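Local coordinates for protein CalS13 (Micromonospora echinospora, PDB 4ZAS) that probably acts as a pyridoxal phosphate-dependent sugar aminotransferase that works on a dTDP-linked 4-keto-6-deoxy sugar, at residues P39-R44 against L282-R287; A47-G52 against N274-A279; R333-F338 against R378-P383. All coordinates share one frame; numbering follows the deposited sequence.

Contact 1. Residues P39-R44 against L282-R287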
loop_
_atom_site.group_PDB
_atom_site.type_symbol
_atom_site.label_atom_id
_atom_site.label_comp_id
_atom_site.label_asym_id
_atom_site.label_seq_id
_atom_site.Cartn_x
_atom_site.Cartn_y
_atom_site.Cartn_z
ATOM N N PRO A 39 -20.461 -11.127 -12.415
ATOM C CA PRO A 39 -20.003 -11.627 -13.722
ATOM C C PRO A 39 -19.833 -10.509 -14.758
ATOM O O PRO A 39 -19.324 -10.747 -15.847
ATOM C CB PRO A 39 -21.119 -12.593 -14.138
ATOM C CG PRO A 39 -22.345 -12.067 -13.440
ATOM C CD PRO A 39 -21.859 -11.496 -12.132
ATOM N N ASP A 40 -20.271 -9.307 -14.401
ATOM C CA ASP A 40 -20.262 -8.154 -15.291
ATOM C C ASP A 40 -18.943 -7.378 -15.263
ATOM O O ASP A 40 -18.730 -6.467 -16.064
ATOM C CB ASP A 40 -21.407 -7.214 -14.903
ATOM C CG ASP A 40 -22.779 -7.824 -15.146
ATOM O OD1 ASP A 40 -22.937 -8.584 -16.128
ATOM O OD2 ASP A 40 -23.703 -7.543 -14.348
ATOM N N VAL A 41 -18.074 -7.744 -14.327
ATOM C CA VAL A 41 -16.854 -7.000 -14.044
ATOM C C VAL A 41 -15.942 -6.879 -15.259
ATOM O O VAL A 41 -15.372 -5.820 -15.500
ATOM C CB VAL A 41 -16.091 -7.636 -12.874
ATOM C CG1 VAL A 41 -14.760 -6.982 -12.700
ATOM C CG2 VAL A 41 -16.867 -7.480 -11.601
ATOM N N SER A 42 -15.832 -7.951 -16.034
ATOM C CA SER A 42 -14.890 -7.987 -17.143
ATOM C C SER A 42 -15.072 -6.818 -18.102
ATOM O O SER A 42 -14.093 -6.210 -18.538
ATOM C CB SER A 42 -15.038 -9.307 -17.906
ATOM O OG SER A 42 -14.294 -9.305 -19.115
ATOM N N THR A 43 -16.323 -6.480 -18.387
ATOM C CA THR A 43 -16.645 -5.387 -19.296
ATOM C C THR A 43 -16.173 -4.032 -18.764
ATOM O O THR A 43 -15.575 -3.232 -19.483
ATOM C CB THR A 43 -18.142 -5.342 -19.555
ATOM O OG1 THR A 43 -18.541 -6.576 -20.172
ATOM C CG2 THR A 43 -18.482 -4.193 -20.467
ATOM N N ARG A 44 -16.480 -3.772 -17.504
ATOM C CA ARG A 44 -16.110 -2.521 -16.875
ATOM C C ARG A 44 -14.579 -2.369 -16.825
ATOM O O ARG A 44 -14.027 -1.325 -17.184
ATOM C CB ARG A 44 -16.721 -2.470 -15.475
ATOM C CG ARG A 44 -18.008 -1.671 -15.383
ATOM C CD ARG A 44 -18.331 -1.411 -13.920
ATOM N NE ARG A 44 -19.413 -0.447 -13.729
ATOM C CZ ARG A 44 -20.687 -0.769 -13.520
ATOM N NH1 ARG A 44 -21.061 -2.044 -13.469
ATOM N NH2 ARG A 44 -21.587 0.188 -13.350
ATOM N N LEU A 282 -17.490 -0.717 -8.523
ATOM C CA LEU A 282 -18.736 -0.249 -9.109
ATOM C C LEU A 282 -19.637 -1.409 -9.545
ATOM O O LEU A 282 -20.855 -1.343 -9.377
ATOM C CB LEU A 282 -18.456 0.666 -10.300
ATOM C CG LEU A 282 -18.144 2.110 -9.945
ATOM C CD1 LEU A 282 -17.654 2.833 -11.173
ATOM C CD2 LEU A 282 -19.396 2.763 -9.408
ATOM N N SER A 283 -19.036 -2.442 -10.141
ATOM C CA SER A 283 -19.765 -3.646 -10.531
ATOM C C SER A 283 -20.368 -4.348 -9.340
ATOM O O SER A 283 -21.550 -4.709 -9.338
ATOM C CB SER A 283 -18.857 -4.644 -11.256
ATOM O OG SER A 283 -18.880 -4.451 -12.651
ATOM N N ASN A 284 -19.547 -4.539 -8.320
ATOM C CA ASN A 284 -19.975 -5.359 -7.215
ATOM C C ASN A 284 -20.948 -4.627 -6.322
ATOM O O ASN A 284 -21.702 -5.267 -5.587
ATOM C CB ASN A 284 -18.769 -5.854 -6.431
ATOM C CG ASN A 284 -18.034 -6.945 -7.168
ATOM O OD1 ASN A 284 -18.629 -7.668 -7.969
ATOM N ND2 ASN A 284 -16.742 -7.070 -6.917
ATOM N N LEU A 285 -20.970 -3.298 -6.407
ATOM C CA LEU A 285 -21.966 -2.549 -5.650
ATOM C C LEU A 285 -23.379 -2.920 -6.094
ATOM O O LEU A 285 -24.323 -2.889 -5.296
ATOM C CB LEU A 285 -21.760 -1.050 -5.784
ATOM C CG LEU A 285 -20.724 -0.496 -4.816
ATOM C CD1 LEU A 285 -20.482 0.977 -5.126
ATOM C CD2 LEU A 285 -21.115 -0.692 -3.381
ATOM N N GLU A 286 -23.513 -3.291 -7.363
ATOM C CA GLU A 286 -24.811 -3.655 -7.920
ATOM C C GLU A 286 -25.342 -4.975 -7.370
ATOM O O GLU A 286 -26.520 -5.262 -7.512
ATOM C CB GLU A 286 -24.721 -3.772 -9.440
ATOM C CG GLU A 286 -24.455 -2.480 -10.171
ATOM C CD GLU A 286 -24.231 -2.716 -11.657
ATOM O OE1 GLU A 286 -23.635 -3.761 -12.006
ATOM O OE2 GLU A 286 -24.654 -1.869 -12.474
ATOM N N ARG A 287 -24.474 -5.799 -6.789
ATOM C CA ARG A 287 -24.916 -7.116 -6.364
ATOM C C ARG A 287 -24.829 -7.329 -4.854
ATOM O O ARG A 287 -25.325 -8.324 -4.327
ATOM C CB ARG A 287 -24.110 -8.184 -7.108
ATOM C CG ARG A 287 -24.396 -8.117 -8.593
ATOM C CD ARG A 287 -24.219 -9.419 -9.323
ATOM N NE ARG A 287 -24.704 -9.297 -10.700
ATOM C CZ ARG A 287 -25.963 -9.492 -11.089
ATOM N NH1 ARG A 287 -26.900 -9.812 -10.206
ATOM N NH2 ARG A 287 -26.285 -9.355 -12.370
#
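Val41 and Ser283 form the tight part of this helix-helix contact. It joins the N-terminal part of helix 41-49 to the long helix 275-305 in this member of the DegT/DnrJ/EryC1 aminotransferase family, probably a PLP enzyme. CG2 of Val41 lies 3.5 Å from CB of Ser283. The same methyl also comes near OD1 of Asn284. CG1 of Val41 stands anti to the backbone N (chi1 173°), and this leaves CG2 as the branch that meets the long helix. Val41 also packs on Leu49 of the second subunit, so this buried side continues into the dimer interface. The amide of Asn284 is held by residues beside the contact. Its OD1 accepts from the backbone N of Ser38, and its ND2 donates to O of Thr225.

The other side is looser, charged and largely exposed. Arg44 runs extended from CG to NE and lays one guanidinium face over the backbone at Leu282 and Ser283. NE of Arg44 is 3.7 Å from CB of Leu282, and the two side chains cross at about a right angle. NH1 makes a weak hydrogen bond to OG of Ser283. It also makes a weak one, as part of a salt bridge, to OE1 of Glu286. That carboxylate sits at the guanidinium edge, with the two planes 79° apart. At the far end, Arg287 passes CD of Pro39 and turns an edge to the poorly ordered Asp40. OD2 of Asp40 and NH2 of Arg287 are 3.7 Å apart, a long salt bridge.

Contact 2. Residues A47-G52 against N274-A279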
loop_
_atom_site.group_PDB
_atom_site.type_symbol
_atom_site.label_atom_id
_atom_site.label_comp_id
_atom_site.label_asym_id
_atom_site.label_seq_id
_atom_site.Cartn_x
_atom_site.Cartn_y
_atom_site.Cartn_z
ATOM N N ALA A 47 -12.821 -1.608 -20.003
ATOM C CA ALA A 47 -12.902 -0.192 -20.386
ATOM C C ALA A 47 -11.764 0.638 -19.782
ATOM O O ALA A 47 -11.178 1.497 -20.442
ATOM C CB ALA A 47 -14.240 0.388 -19.977
ATOM N N VAL A 48 -11.476 0.368 -18.520
ATOM C CA VAL A 48 -10.367 0.972 -17.819
ATOM C C VAL A 48 -9.057 0.665 -18.514
ATOM O O VAL A 48 -8.200 1.538 -18.645
ATOM C CB VAL A 48 -10.316 0.477 -16.377
ATOM C CG1 VAL A 48 -8.895 0.559 -15.823
ATOM C CG2 VAL A 48 -11.278 1.259 -15.540
ATOM N N LEU A 49 -8.884 -0.594 -18.912
ATOM C CA LEU A 49 -7.640 -1.041 -19.538
ATOM C C LEU A 49 -7.409 -0.419 -20.901
ATOM O O LEU A 49 -6.270 -0.237 -21.322
ATOM C CB LEU A 49 -7.613 -2.554 -19.652
ATOM C CG LEU A 49 -7.604 -3.133 -18.245
ATOM C CD1 LEU A 49 -7.745 -4.638 -18.296
ATOM C CD2 LEU A 49 -6.386 -2.677 -17.454
ATOM N N SER A 50 -8.487 -0.078 -21.592
ATOM C CA SER A 50 -8.362 0.507 -22.907
ATOM C C SER A 50 -8.292 2.036 -22.839
ATOM O O SER A 50 -8.229 2.710 -23.867
ATOM C CB SER A 50 -9.539 0.080 -23.771
ATOM O OG SER A 50 -10.647 0.924 -23.523
ATOM N N SER A 51 -8.321 2.587 -21.630
ATOM C CA SER A 51 -8.393 4.042 -21.471
ATOM C C SER A 51 -7.026 4.721 -21.409
ATOM O O SER A 51 -6.911 5.919 -21.659
ATOM C CB SER A 51 -9.192 4.391 -20.219
ATOM O OG SER A 51 -8.425 4.166 -19.047
ATOM N N GLY A 52 -5.995 3.979 -21.017
ATOM C CA GLY A 52 -4.679 4.575 -20.880
ATOM C C GLY A 52 -4.578 5.335 -19.577
ATOM O O GLY A 52 -3.551 5.918 -19.262
ATOM N N ASN A 274 -6.572 2.158 -7.540
ATOM C CA ASN A 274 -6.466 2.447 -8.965
ATOM C C ASN A 274 -7.767 2.200 -9.712
ATOM O O ASN A 274 -8.746 1.708 -9.135
ATOM C CB ASN A 274 -5.310 1.660 -9.605
ATOM C CG ASN A 274 -5.524 0.148 -9.640
ATOM O OD1 ASN A 274 -6.643 -0.383 -9.490
ATOM N ND2 ASN A 274 -4.416 -0.563 -9.883
ATOM N N GLU A 275 -7.778 2.564 -10.993
ATOM C CA GLU A 275 -9.002 2.529 -11.779
ATOM C C GLU A 275 -9.577 1.127 -11.889
ATOM O O GLU A 275 -10.784 0.953 -12.051
ATOM C CB GLU A 275 -8.754 3.096 -13.173
ATOM C CG GLU A 275 -8.477 4.571 -13.167
ATOM C CD GLU A 275 -9.721 5.351 -12.866
ATOM O OE1 GLU A 275 -10.467 5.651 -13.818
ATOM O OE2 GLU A 275 -9.956 5.667 -11.682
ATOM N N ILE A 276 -8.719 0.126 -11.780
ATOM C CA ILE A 276 -9.191 -1.243 -11.865
ATOM C C ILE A 276 -9.973 -1.585 -10.609
ATOM O O ILE A 276 -11.039 -2.187 -10.687
ATOM C CB ILE A 276 -8.020 -2.204 -12.132
ATOM C CG1 ILE A 276 -7.471 -1.932 -13.538
ATOM C CG2 ILE A 276 -8.472 -3.646 -12.083
ATOM C CD1 ILE A 276 -6.143 -2.499 -13.765
ATOM N N GLY A 277 -9.474 -1.161 -9.457
ATOM C CA GLY A 277 -10.208 -1.341 -8.217
ATOM C C GLY A 277 -11.550 -0.634 -8.250
ATOM O O GLY A 277 -12.578 -1.217 -7.923
ATOM N N GLY A 278 -11.546 0.624 -8.668
ATOM C CA GLY A 278 -12.775 1.376 -8.760
ATOM C C GLY A 278 -13.773 0.702 -9.683
ATOM O O GLY A 278 -14.953 0.644 -9.370
ATOM N N ALA A 279 -13.305 0.169 -10.805
ATOM C CA ALA A 279 -14.205 -0.479 -11.757
ATOM C C ALA A 279 -14.896 -1.716 -11.144
ATOM O O ALA A 279 -16.119 -1.863 -11.232
ATOM C CB ALA A 279 -13.444 -0.863 -13.007
#
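Val48 fills the centre of this buried apolar contact, with both methyls set against the first turns of helix 275-305. CG1 of Val48 is 3.7 Å from CG1 of Ile276, and it also touches CB of Glu275. CG2 of Val48 lies 3.5 Å from the backbone O of Glu275 and 4.0 Å from CB of Ala279. Leu49 adds the next contact. CD2 of Leu49 meets CD1 of Ile276 at 3.7 Å, and the two side chains cross at about a right angle. On this flank the second subunit joins in: its Val41 packs on Leu49 and its Ile280 on Ile276.

The next shell holds the two backbones in place. Asn274 is the N-cap of the long helix. OD1 of Asn274 accepts from N of Gly277 at 2.9 Å, and the donor lies nearly in line with the amide C=O. Its ND2 hydrogen-bonds to OG of Ser228 of the second subunit. A bend at chi2 (-72°) carries the carboxylate of Glu275 to the backbone N atoms of Thr59 and Val60, from which it accepts. After helix 41-49, both N and OG of Ser51 donate hydrogen bonds to O of Val48, on the same face of that carbonyl. Gly52 then leaves helical geometry, with positive phi. Gly52 to Glu55 are seen to bind dTDP in a crystal structure of this protein, though none is bound there in this chain. The packing thus lies directly beside a nucleotide-binding loop at the dimer interface.

Contact 3. Residues R333-F338 against R378-P383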
loop_
_atom_site.group_PDB
_atom_site.type_symbol
_atom_site.label_atom_id
_atom_site.label_comp_id
_atom_site.label_asym_id
_atom_site.label_seq_id
_atom_site.Cartn_x
_atom_site.Cartn_y
_atom_site.Cartn_z
ATOM N N ARG A 333 -17.261 -25.109 24.121
ATOM C CA ARG A 333 -16.388 -25.982 24.904
ATOM C C ARG A 333 -15.601 -26.865 23.936
ATOM O O ARG A 333 -16.107 -27.205 22.867
ATOM C CB ARG A 333 -17.193 -26.844 25.890
ATOM C CG ARG A 333 -18.097 -27.874 25.205
ATOM C CD ARG A 333 -18.612 -29.034 26.094
ATOM N NE ARG A 333 -19.378 -29.946 25.244
ATOM C CZ ARG A 333 -18.829 -30.913 24.496
ATOM N NH1 ARG A 333 -17.515 -31.123 24.513
ATOM N NH2 ARG A 333 -19.593 -31.680 23.727
ATOM N N ASP A 334 -14.373 -27.217 24.305
ATOM C CA ASP A 334 -13.537 -28.137 23.518
ATOM C C ASP A 334 -13.460 -27.742 22.037
ATOM O O ASP A 334 -13.774 -28.547 21.154
ATOM C CB ASP A 334 -14.046 -29.579 23.624
ATOM C CG ASP A 334 -12.938 -30.619 23.389
ATOM O OD1 ASP A 334 -11.888 -30.267 22.812
ATOM O OD2 ASP A 334 -13.131 -31.806 23.747
ATOM N N ARG A 335 -13.069 -26.503 21.767
ATOM C CA ARG A 335 -13.001 -26.016 20.387
ATOM C C ARG A 335 -12.203 -26.909 19.416
ATOM O O ARG A 335 -12.611 -27.049 18.263
ATOM C CB ARG A 335 -12.430 -24.598 20.338
ATOM C CG ARG A 335 -12.441 -24.024 18.936
ATOM C CD ARG A 335 -11.904 -22.601 18.893
ATOM N NE ARG A 335 -10.542 -22.551 19.410
ATOM C CZ ARG A 335 -9.954 -21.456 19.872
ATOM N NH1 ARG A 335 -10.595 -20.299 19.843
ATOM N NH2 ARG A 335 -8.718 -21.521 20.338
ATOM N N PRO A 336 -11.056 -27.484 19.850
ATOM C CA PRO A 336 -10.362 -28.331 18.869
ATOM C C PRO A 336 -11.194 -29.528 18.383
ATOM O O PRO A 336 -11.186 -29.817 17.185
ATOM C CB PRO A 336 -9.126 -28.817 19.636
ATOM C CG PRO A 336 -8.893 -27.791 20.683
ATOM C CD PRO A 336 -10.258 -27.312 21.082
ATOM N N ALA A 337 -11.908 -30.198 19.288
ATOM C CA ALA A 337 -12.762 -31.314 18.888
ATOM C C ALA A 337 -13.924 -30.789 18.044
ATOM O O ALA A 337 -14.359 -31.455 17.106
ATOM C CB ALA A 337 -13.263 -32.100 20.107
ATOM N N PHE A 338 -14.403 -29.589 18.360
ATOM C CA PHE A 338 -15.483 -28.969 17.589
ATOM C C PHE A 338 -15.085 -28.748 16.121
ATOM O O PHE A 338 -15.763 -29.196 15.198
ATOM C CB PHE A 338 -15.873 -27.627 18.213
ATOM C CG PHE A 338 -16.958 -26.884 17.462
ATOM C CD1 PHE A 338 -18.291 -27.198 17.643
ATOM C CD2 PHE A 338 -16.635 -25.888 16.547
ATOM C CE1 PHE A 338 -19.282 -26.516 16.958
ATOM C CE2 PHE A 338 -17.623 -25.213 15.852
ATOM C CZ PHE A 338 -18.950 -25.532 16.063
ATOM N N ARG A 378 -12.295 -20.290 23.225
ATOM C CA ARG A 378 -13.646 -20.799 22.998
ATOM C C ARG A 378 -14.245 -20.246 21.689
ATOM O O ARG A 378 -15.137 -20.858 21.102
ATOM C CB ARG A 378 -14.547 -20.469 24.197
ATOM C CG ARG A 378 -14.183 -21.212 25.482
ATOM C CD ARG A 378 -14.847 -20.590 26.709
ATOM N NE ARG A 378 -16.299 -20.539 26.596
ATOM C CZ ARG A 378 -17.024 -19.430 26.734
ATOM N NH1 ARG A 378 -16.433 -18.270 27.018
ATOM N NH2 ARG A 378 -18.346 -19.483 26.608
ATOM N N VAL A 379 -13.768 -19.082 21.244
ATOM C CA VAL A 379 -14.333 -18.429 20.055
ATOM C C VAL A 379 -14.047 -19.225 18.789
ATOM O O VAL A 379 -12.969 -19.805 18.626
ATOM C CB VAL A 379 -13.814 -17.005 19.891
ATOM C CG1 VAL A 379 -12.312 -17.019 19.644
ATOM C CG2 VAL A 379 -14.526 -16.337 18.760
ATOM N N VAL A 380 -15.037 -19.299 17.911
ATOM C CA VAL A 380 -14.865 -20.051 16.690
ATOM C C VAL A 380 -15.824 -19.477 15.662
ATOM O O VAL A 380 -16.834 -18.893 16.029
ATOM C CB VAL A 380 -15.089 -21.555 16.924
ATOM C CG1 VAL A 380 -16.581 -21.872 17.134
ATOM C CG2 VAL A 380 -14.556 -22.323 15.770
ATOM N N HIS A 381 -15.507 -19.607 14.379
ATOM C CA HIS A 381 -16.363 -19.040 13.346
ATOM C C HIS A 381 -16.795 -20.091 12.338
ATOM O O HIS A 381 -15.986 -20.916 11.903
ATOM C CB HIS A 381 -15.642 -17.894 12.641
ATOM C CG HIS A 381 -15.241 -16.787 13.567
ATOM N ND1 HIS A 381 -14.071 -16.815 14.294
ATOM C CD2 HIS A 381 -15.870 -15.639 13.911
ATOM C CE1 HIS A 381 -13.987 -15.721 15.033
ATOM N NE2 HIS A 381 -15.067 -14.990 14.820
ATOM N N ILE A 382 -18.060 -20.033 11.939
ATOM C CA ILE A 382 -18.625 -21.033 11.051
ATOM C C ILE A 382 -19.207 -20.294 9.840
ATOM O O ILE A 382 -19.618 -19.138 9.951
ATOM C CB ILE A 382 -19.676 -21.895 11.769
ATOM C CG1 ILE A 382 -20.920 -21.063 12.076
ATOM C CG2 ILE A 382 -19.095 -22.502 13.035
ATOM C CD1 ILE A 382 -22.045 -21.855 12.627
ATOM N N PRO A 383 -19.241 -20.959 8.675
ATOM C CA PRO A 383 -19.717 -20.362 7.428
ATOM C C PRO A 383 -21.139 -19.880 7.542
ATOM O O PRO A 383 -21.964 -20.628 8.048
ATOM C CB PRO A 383 -19.629 -21.513 6.430
ATOM C CG PRO A 383 -18.619 -22.428 7.000
ATOM C CD PRO A 383 -18.810 -22.349 8.478
#
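Arg335 and Phe338 carry this contact, one turn apart on helix 335-344, against strand 379-382. Asp334 comes first in the sequence, at the N-cap position. Its backbone O accepts from N of Phe338 and closes the first helical turn.

Arg335 follows and crosses to the strand. Its CG lies anti to the backbone N (chi1 -176°), and the chain bends at chi3 (58°). CD and the guanidinium thereby come alongside the start of the strand. NH1 of Arg335 donates to O of Val379 at 2.7 Å, with an N-H...O angle of 165°. The donor lies in the carbonyl plane, on a lone pair. The acceptor in turn lies close to the guanidinium plane. NH1 also donates to O of Ala376, so two backbone carbonyls hold this nitrogen and help fix the rotation of the group. The backbone N of Arg378 sits over one guanidinium face. The aliphatic part of Arg335 passes Val380 in the opposite direction, with CD 3.9 Å from CB of Val380. The charged end of Arg378 goes elsewhere, to O of Arg374 and to Glu313.

Phe338, one turn later, brings its ring to the middle of the strand. CE2 of Phe338 lies 3.7 Å from CG1 of Val380. Farther along, CG2 of Ile382 approaches the ring edge, 4.2 Å from CE2 of Phe338. Other residues complete the apolar setting: Trp404 meets the ring edge-to-face, while Ile400 of helix 390-401 packs on both Phe338 and Ile382. Strand 379-382 pairs with strand 328-332 as an outer strand of a three-stranded antiparallel sheet. The arrangement is a helix packed on a small antiparallel sheet, as in the C-terminal domain of fold type I PLP enzymes.

Contacts 1 and 2 are successive parts of one interface, between helix 41-49 and helix 275-305. Their centres are 12 Å apart. CD of Arg44 in contact 1 packs at 3.5 Å on O of Ala279 in contact 2. Both also reach the second subunit. Contact 3 is separate and touches neither; its centre is about 36 Å from that of contact 1 and 42 Å from that of contact 2. The bound dTDP-4-keto-6-deoxyglucose is about 12 Å from the side chain of Asn284 in contact 1, and equally far from that of Val379 in contact 3. Segment 47-52 of contact 2 ends at Gly52, part of a dTDP site seen in a crystal structure of this protein but empty in this chain.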